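Side-chain contacts in poly-beta-1,6-N-acetyl-D-glucosamine N-deacetylase (Aggregatibacter actinomycetemcomitans, PDB 4U10), which probably removes N-acetyl groups from poly-beta-1,6-N-acetyl-D-glucosamine, this chain being the metal-binding deacetylase part of a longer protein: residues Q53-D56 with A57-K61; T126-Q129 with V130-M133; V13-T16 with A17-E21. All blocks are in the same frame, centred on the assembly; numbering follows the deposited sequence.

All three contacts are local, each within one continuous piece of chain, and none touches another. Contact 1 and contact 3 are surface contacts on opposite sides of the chain's centre, their centres about 39 Å apart. Contact 2 is partly buried. Contact 1 lies at the end of helix 51-58, where backbone bonds close the helix. Contact 2 lies at the start of helix 127-135, where side chains cap the helix and a salt bridge spans its first turn. Contact 3 has no helix: a lysine amine and an aspartate hold a loop by side-chain to backbone bonds. Contacts 2 and 3 both have a neighbour on helix 79-91.

Contact 1: Q53-D56 with A57-K61; sequences QIID and AENGK
Backbone bonds of the i to i+4 kind carry helix 51-58 to its end, Ala57 N giving to Gln53 O, Glu58 N to Ile54 O and Asn59 N to Ile55 O (2.9 Å for the last). A Schellman motif then stops the helix. Lys61 N donates to Asp56 O at 2.9 Å and Gly60 N to Ala57 O at 3.1 Å. Gly60 is the C-prime residue and has positive phi (67°).

Glu58 and Asn59 lie along Ile55. Glu58 holds its CG between its own backbone N and carbonyl carbon (chi1 71°). This folds Glu58 CG back to 3.2 Å from Ile55 O. The rest of the chain is extended and runs alongside Ile55, with Glu58 OE1 3.5 Å from Ile55 CD1. On the other branch, Asn59 ND2 meets Ile55 CG2 at 3.4 Å. The two branches of Ile55 are thus shared between Glu58 and Asn59. A water links the polar groups of the turn: it donates to Asp56 OD1 at 2.7 Å and accepts a weak bond from Asn59 ND2 at 3.3 Å. Asp56 OD1 also takes a bond from Gln52 NE2.

The helix belongs to the beta-alpha-beta unit formed with strands 47-48 and 68-75. Ile55 and Glu58 also touch His228 on strand 228-230, and Ala57 rests on Ile240 in a loop.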
loop_
_atom_site.group_PDB
_atom_site.type_symbol
_atom_site.label_atom_id
_atom_site.label_comp_id
_atom_site.label_asym_id
_atom_site.label_seq_id
_atom_site.Cartn_x
_atom_site.Cartn_y
_atom_site.Cartn_z
ATOM N N GLN A 53 -7.942 15.250 -1.227
ATOM C CA GLN A 53 -8.352 16.190 -0.173
ATOM C C GLN A 53 -7.231 16.495 0.785
ATOM O O GLN A 53 -7.096 17.632 1.258
ATOM C CB GLN A 53 -9.535 15.613 0.615
ATOM C CG GLN A 53 -10.829 15.632 -0.178
ATOM C CD GLN A 53 -11.935 14.996 0.589
ATOM O OE1 GLN A 53 -12.170 13.797 0.463
ATOM N NE2 GLN A 53 -12.523 15.755 1.497
ATOM N N ILE A 54 -6.415 15.474 1.087
ATOM C CA ILE A 54 -5.184 15.691 1.844
ATOM C C ILE A 54 -4.263 16.685 1.120
ATOM O O ILE A 54 -3.735 17.617 1.720
ATOM C CB ILE A 54 -4.387 14.374 2.067
ATOM C CG1 ILE A 54 -5.216 13.293 2.774
ATOM C CG2 ILE A 54 -3.167 14.631 2.883
ATOM C CD1 ILE A 54 -5.837 13.719 4.077
ATOM N N ILE A 55 -4.050 16.475 -0.178
ATOM C CA ILE A 55 -3.150 17.332 -0.935
ATOM C C ILE A 55 -3.731 18.733 -1.077
ATOM O O ILE A 55 -3.037 19.747 -0.920
ATOM C CB ILE A 55 -2.841 16.715 -2.328
ATOM C CG1 ILE A 55 -2.050 15.421 -2.207
ATOM C CG2 ILE A 55 -2.031 17.702 -3.127
ATOM C CD1 ILE A 55 -0.667 15.591 -1.547
ATOM N N ASP A 56 -5.029 18.791 -1.321
ATOM C CA ASP A 56 -5.744 20.055 -1.333
ATOM C C ASP A 56 -5.633 20.811 -0.035
ATOM O O ASP A 56 -5.493 22.034 -0.072
ATOM C CB ASP A 56 -7.204 19.845 -1.676
ATOM C CG ASP A 56 -7.406 19.620 -3.122
ATOM O OD1 ASP A 56 -6.456 19.755 -3.902
ATOM O OD2 ASP A 56 -8.503 19.294 -3.501
ATOM N N ALA A 57 -5.671 20.114 1.088
ATOM C CA ALA A 57 -5.443 20.754 2.355
ATOM C C ALA A 57 -4.054 21.332 2.478
ATOM O O ALA A 57 -3.923 22.474 2.949
ATOM C CB ALA A 57 -5.674 19.794 3.513
ATOM N N GLU A 58 -3.004 20.569 2.119
ATOM C CA GLU A 58 -1.641 21.064 2.279
ATOM C C GLU A 58 -1.376 22.212 1.336
ATOM O O GLU A 58 -0.542 23.066 1.611
ATOM C CB GLU A 58 -0.512 19.976 2.124
ATOM C CG GLU A 58 -0.319 19.470 0.694
ATOM C CD GLU A 58 0.778 18.389 0.573
ATOM O OE1 GLU A 58 1.345 18.244 -0.550
ATOM O OE2 GLU A 58 1.056 17.724 1.593
ATOM N N ASN A 59 -2.049 22.225 0.213
ATOM C CA ASN A 59 -1.900 23.322 -0.735
ATOM C C ASN A 59 -2.834 24.514 -0.521
ATOM O O ASN A 59 -2.897 25.396 -1.386
ATOM C CB ASN A 59 -2.044 22.783 -2.158
ATOM C CG ASN A 59 -0.861 21.915 -2.519
ATOM O OD1 ASN A 59 0.214 22.146 -2.002
ATOM N ND2 ASN A 59 -1.045 20.927 -3.356
ATOM N N GLY A 60 -3.564 24.512 0.597
ATOM C CA GLY A 60 -4.423 25.642 0.989
ATOM C C GLY A 60 -5.601 25.871 0.067
ATOM O O GLY A 60 -6.054 27.002 -0.065
ATOM N N LYS A 61 -6.091 24.820 -0.597
ATOM C CA LYS A 61 -7.266 24.936 -1.481
ATOM C C LYS A 61 -8.605 24.595 -0.828
ATOM O O LYS A 61 -9.601 25.129 -1.239
ATOM C CB LYS A 61 -7.092 24.102 -2.724
ATOM C CG LYS A 61 -5.999 24.698 -3.593
ATOM C CD LYS A 61 -5.938 24.052 -4.962
ATOM C CE LYS A 61 -4.640 24.403 -5.677
ATOM N NZ LYS A 61 -4.710 23.901 -7.077
HETATM O O HOH W 1 -4.091 20.769 -4.728
#

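Contact 2: T126-Q129 with V130-M133; sequences TWDQ and VREM. Unlike the reference sequence in segment 126-129: Asp128 (reference Glu).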
loop_
_atom_site.group_PDB
_atom_site.type_symbol
_atom_site.label_atom_id
_atom_site.label_comp_id
_atom_site.label_asym_id
_atom_site.label_seq_id
_atom_site.Cartn_x
_atom_site.Cartn_y
_atom_site.Cartn_z
ATOM N N THR A 126 -5.476 -6.649 -13.247
ATOM C CA THR A 126 -4.968 -6.203 -14.558
ATOM C C THR A 126 -4.975 -4.666 -14.578
ATOM O O THR A 126 -5.692 -4.040 -13.833
ATOM C CB THR A 126 -5.851 -6.750 -15.707
ATOM O OG1 THR A 126 -7.156 -6.165 -15.678
ATOM C CG2 THR A 126 -6.035 -8.250 -15.642
ATOM N N TRP A 127 -4.213 -4.065 -15.454
ATOM C CA TRP A 127 -4.198 -2.614 -15.572
ATOM C C TRP A 127 -5.517 -1.957 -16.007
ATOM O O TRP A 127 -5.777 -0.807 -15.632
ATOM C CB TRP A 127 -3.094 -2.190 -16.524
ATOM C CG TRP A 127 -1.683 -2.306 -15.981
ATOM C CD1 TRP A 127 -0.693 -3.117 -16.448
ATOM C CD2 TRP A 127 -1.123 -1.571 -14.907
ATOM N NE1 TRP A 127 0.449 -2.905 -15.769
ATOM C CE2 TRP A 127 0.223 -1.988 -14.781
ATOM C CE3 TRP A 127 -1.638 -0.638 -13.992
ATOM C CZ2 TRP A 127 1.090 -1.472 -13.804
ATOM C CZ3 TRP A 127 -0.788 -0.109 -13.016
ATOM C CH2 TRP A 127 0.580 -0.527 -12.934
ATOM N N ASP A 128 -6.315 -2.682 -16.818
ATOM C CA ASP A 128 -7.669 -2.266 -17.201
ATOM C C ASP A 128 -8.467 -2.056 -15.937
ATOM O O ASP A 128 -9.082 -1.048 -15.777
ATOM C CB ASP A 128 -8.422 -3.318 -18.062
ATOM C CG ASP A 128 -7.686 -3.659 -19.400
ATOM O OD1 ASP A 128 -7.175 -2.735 -20.124
ATOM O OD2 ASP A 128 -7.601 -4.879 -19.732
ATOM N N GLN A 129 -8.415 -3.012 -15.026
ATOM C CA GLN A 129 -9.113 -2.871 -13.738
ATOM C C GLN A 129 -8.665 -1.685 -12.920
ATOM O O GLN A 129 -9.472 -1.021 -12.269
ATOM C CB GLN A 129 -8.929 -4.169 -12.996
ATOM C CG GLN A 129 -9.742 -5.285 -13.534
ATOM C CD GLN A 129 -9.351 -6.649 -12.983
ATOM O OE1 GLN A 129 -8.288 -6.833 -12.452
ATOM N NE2 GLN A 129 -10.253 -7.595 -13.074
ATOM N N VAL A 130 -7.366 -1.377 -12.965
ATOM C CA VAL A 130 -6.808 -0.254 -12.231
ATOM C C VAL A 130 -7.272 1.063 -12.829
ATOM O O VAL A 130 -7.629 2.018 -12.055
ATOM C CB VAL A 130 -5.281 -0.272 -12.260
ATOM C CG1 VAL A 130 -4.698 0.946 -11.542
ATOM C CG2 VAL A 130 -4.739 -1.574 -11.689
ATOM N N ARG A 131 -7.224 1.150 -14.180
ATOM C CA ARG A 131 -7.790 2.335 -14.886
ATOM C C ARG A 131 -9.255 2.628 -14.542
ATOM O O ARG A 131 -9.592 3.762 -14.264
ATOM C CB ARG A 131 -7.619 2.224 -16.421
ATOM C CG ARG A 131 -6.272 2.734 -16.937
ATOM C CD ARG A 131 -6.277 2.738 -18.475
ATOM N NE ARG A 131 -6.375 1.372 -18.990
ATOM C CZ ARG A 131 -5.342 0.574 -19.157
ATOM N NH1 ARG A 131 -4.106 1.015 -18.851
ATOM N NH2 ARG A 131 -5.501 -0.679 -19.609
ATOM N N GLU A 132 -10.105 1.614 -14.547
ATOM C CA GLU A 132 -11.513 1.790 -14.170
ATOM C C GLU A 132 -11.668 2.351 -12.737
ATOM O O GLU A 132 -12.460 3.281 -12.481
ATOM C CB GLU A 132 -12.269 0.463 -14.319
ATOM C CG GLU A 132 -13.756 0.580 -14.096
ATOM C CD GLU A 132 -14.477 -0.762 -14.044
ATOM O OE1 GLU A 132 -14.047 -1.753 -14.693
ATOM O OE2 GLU A 132 -15.524 -0.846 -13.348
HETATM N N MSE A 133 -10.910 1.799 -11.814
HETATM C CA MSE A 133 -10.962 2.234 -10.413
HETATM C C MSE A 133 -10.499 3.636 -10.258
HETATM O O MSE A 133 -11.078 4.381 -9.507
HETATM C CB MSE A 133 -10.105 1.318 -9.485
HETATM C CG MSE A 133 -10.884 0.038 -9.277
HETATM SE SE MSE A 133 -10.119 -1.279 -8.066
HETATM C CE MSE A 133 -8.485 -1.721 -9.040
HETATM O O HOH W 2 -8.756 -0.495 -20.037
#
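A capping box opens helix 127-135, and in the first turn Asp128 pairs with Arg131 in a salt bridge. Thr126 is the N-cap. Thr126 OG1 accepts a weak bond from Gln129 N at 3.5 Å. Thr126 N in turn donates to Gln129 OE1 at 2.9 Å. That N-H comes in above the plane of the amide.

Asp128 and Arg131 lie side by side and point the same way. Arg131 NH2 reaches Asp128 OD1 at 2.7 Å. The oxygen sits at the edge of the guanidinium, in its plane, but is met on the anti side of the carboxylate and 35° out of that plane. The two groups are turned 66° apart. A water closes the pair, donating to Asp128 OD1 at 2.7 Å and accepting from Arg131 NE at 3.2 Å. The bend at chi3 (-65°) folds the guanidinium of Arg131 back over the helix, so that Trp127 O lies 3.8 Å above its centre. Arg131 NH1 binds Gln198 on helix 177-199.

On the buried side, Trp127 CE3 meets Val130 CG2 obliquely at 4.0 Å. Trp127 NE1 is held by Asp105. The methyl CE of Met133, a selenomethionine, curls to 3.4 Å from Gln129 O.

The capping box is a motif of helix N-termini, here with Thr126 as N-cap and Gln129 as third helical residue. It starts a helix packed against strand 139-141 of the deacetylase domain.

Contact 3: V13-T16 with A17-E21; sequences VDDT and AAKEE
Asp15 places its CG anti to the backbone N (chi1 -175°), which carries OD1 over to Ala17, while Lys19 bends at chi2 (101°) and chi4 (141°) to bring NZ back to the same piece of chain. The first of these makes an Asx turn: Ala17 N donates to Asp15 OD1 at 2.9 Å. The turn lies in the loop between strands 3-13 and 29-30 of the central sheet.

The N-H of Ala17 meets OD1 from well above the carboxylate plane. The fit is tight, for Ala17 CB also lies only 3.0 Å from Asp15 OD1. The other oxygen is engaged elsewhere. OD2 of Asp15 forms a salt bridge with Lys22 NZ and is hydrogen-bonded to Tyr24 OH. Lys19 NZ is 4.3 Å from Asp15 OD2, beyond a salt bridge. Opposite charges so near would probably still favour the position of the lysine.

Lys19 acts through two backbone carbonyls, its NZ lying between those of Asp15 and Ala17. Lys19 NZ is 2.5 Å from Asp15 O, above the carbonyl plane, so short that the distance is doubtful.

Val13 ends strand 3-13 and bonds by its backbone to Ile29 and Ala31. Its side chain is about 10 Å from that of the zinc ligand His10. Val13 CG2 and Lys19 CE meet tip to tip at 3.9 Å. The second bond from Lys19 NZ goes to Ala17 O at 2.7 Å, in the carbonyl plane and on a lone pair.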
loop_
_atom_site.group_PDB
_atom_site.type_symbol
_atom_site.label_atom_id
_atom_site.label_comp_id
_atom_site.label_asym_id
_atom_site.label_seq_id
_atom_site.Cartn_x
_atom_site.Cartn_y
_atom_site.Cartn_z
ATOM N N VAL A 13 -11.677 -10.912 1.365
ATOM C CA VAL A 13 -12.337 -12.004 0.694
ATOM C C VAL A 13 -13.764 -12.130 1.281
ATOM O O VAL A 13 -14.015 -11.743 2.450
ATOM C CB VAL A 13 -11.551 -13.334 0.843
ATOM C CG1 VAL A 13 -10.244 -13.245 0.122
ATOM C CG2 VAL A 13 -11.311 -13.707 2.285
ATOM N N ASP A 14 -14.693 -12.681 0.500
ATOM C CA ASP A 14 -16.044 -12.927 0.996
ATOM C C ASP A 14 -16.055 -13.995 2.094
ATOM O O ASP A 14 -16.789 -13.886 3.069
ATOM C CB ASP A 14 -16.980 -13.310 -0.139
ATOM C CG ASP A 14 -17.424 -12.089 -0.942
ATOM O OD1 ASP A 14 -17.478 -10.945 -0.390
ATOM O OD2 ASP A 14 -17.692 -12.270 -2.133
ATOM N N ASP A 15 -15.228 -15.004 1.938
ATOM C CA ASP A 15 -15.013 -16.074 2.983
ATOM C C ASP A 15 -15.013 -15.546 4.436
ATOM O O ASP A 15 -14.189 -14.670 4.817
ATOM C CB ASP A 15 -13.682 -16.746 2.613
ATOM C CG ASP A 15 -13.337 -17.935 3.477
ATOM O OD1 ASP A 15 -14.229 -18.520 4.092
ATOM O OD2 ASP A 15 -12.125 -18.287 3.554
ATOM N N THR A 16 -15.939 -16.043 5.246
ATOM C CA THR A 16 -15.987 -15.742 6.694
ATOM C C THR A 16 -15.250 -16.782 7.552
ATOM O O THR A 16 -15.191 -16.701 8.776
ATOM C CB THR A 16 -17.451 -15.615 7.111
ATOM O OG1 THR A 16 -18.212 -16.765 6.652
ATOM C CG2 THR A 16 -18.017 -14.260 6.452
ATOM N N ALA A 17 -14.687 -17.800 6.905
ATOM C CA ALA A 17 -13.878 -18.834 7.614
ATOM C C ALA A 17 -12.769 -18.220 8.472
ATOM O O ALA A 17 -12.141 -17.205 8.067
ATOM C CB ALA A 17 -13.212 -19.753 6.592
ATOM N N ALA A 18 -12.445 -18.891 9.585
ATOM C CA ALA A 18 -11.305 -18.511 10.415
ATOM C C ALA A 18 -10.089 -18.665 9.510
ATOM O O ALA A 18 -10.028 -19.617 8.776
ATOM C CB ALA A 18 -11.176 -19.425 11.614
ATOM N N LYS A 19 -9.154 -17.722 9.504
ATOM C CA LYS A 19 -8.123 -17.708 8.387
ATOM C C LYS A 19 -6.743 -18.331 8.677
ATOM O O LYS A 19 -5.965 -18.633 7.735
ATOM C CB LYS A 19 -7.902 -16.289 7.865
ATOM C CG LYS A 19 -8.751 -15.931 6.658
ATOM C CD LYS A 19 -9.935 -15.112 7.064
ATOM C CE LYS A 19 -10.924 -14.985 5.918
ATOM N NZ LYS A 19 -12.317 -15.072 6.429
ATOM N N GLU A 20 -6.447 -18.517 9.954
ATOM C CA GLU A 20 -5.100 -18.939 10.413
ATOM C C GLU A 20 -4.513 -20.121 9.637
ATOM O O GLU A 20 -3.279 -20.166 9.415
ATOM C CB GLU A 20 -5.091 -19.261 11.909
ATOM C CG GLU A 20 -5.695 -18.181 12.809
ATOM C CD GLU A 20 -7.235 -18.256 12.879
ATOM O OE1 GLU A 20 -7.782 -19.385 12.898
ATOM O OE2 GLU A 20 -7.889 -17.182 12.891
ATOM N N GLU A 21 -5.381 -21.059 9.209
ATOM C CA GLU A 21 -4.946 -22.259 8.448
ATOM C C GLU A 21 -5.270 -22.301 6.950
ATOM O O GLU A 21 -4.962 -23.289 6.278
ATOM C CB GLU A 21 -5.490 -23.524 9.122
ATOM C CG GLU A 21 -4.419 -24.352 9.818
ATOM C CD GLU A 21 -4.962 -25.228 10.931
ATOM O OE1 GLU A 21 -6.016 -24.859 11.540
ATOM O OE2 GLU A 21 -4.313 -26.289 11.179
#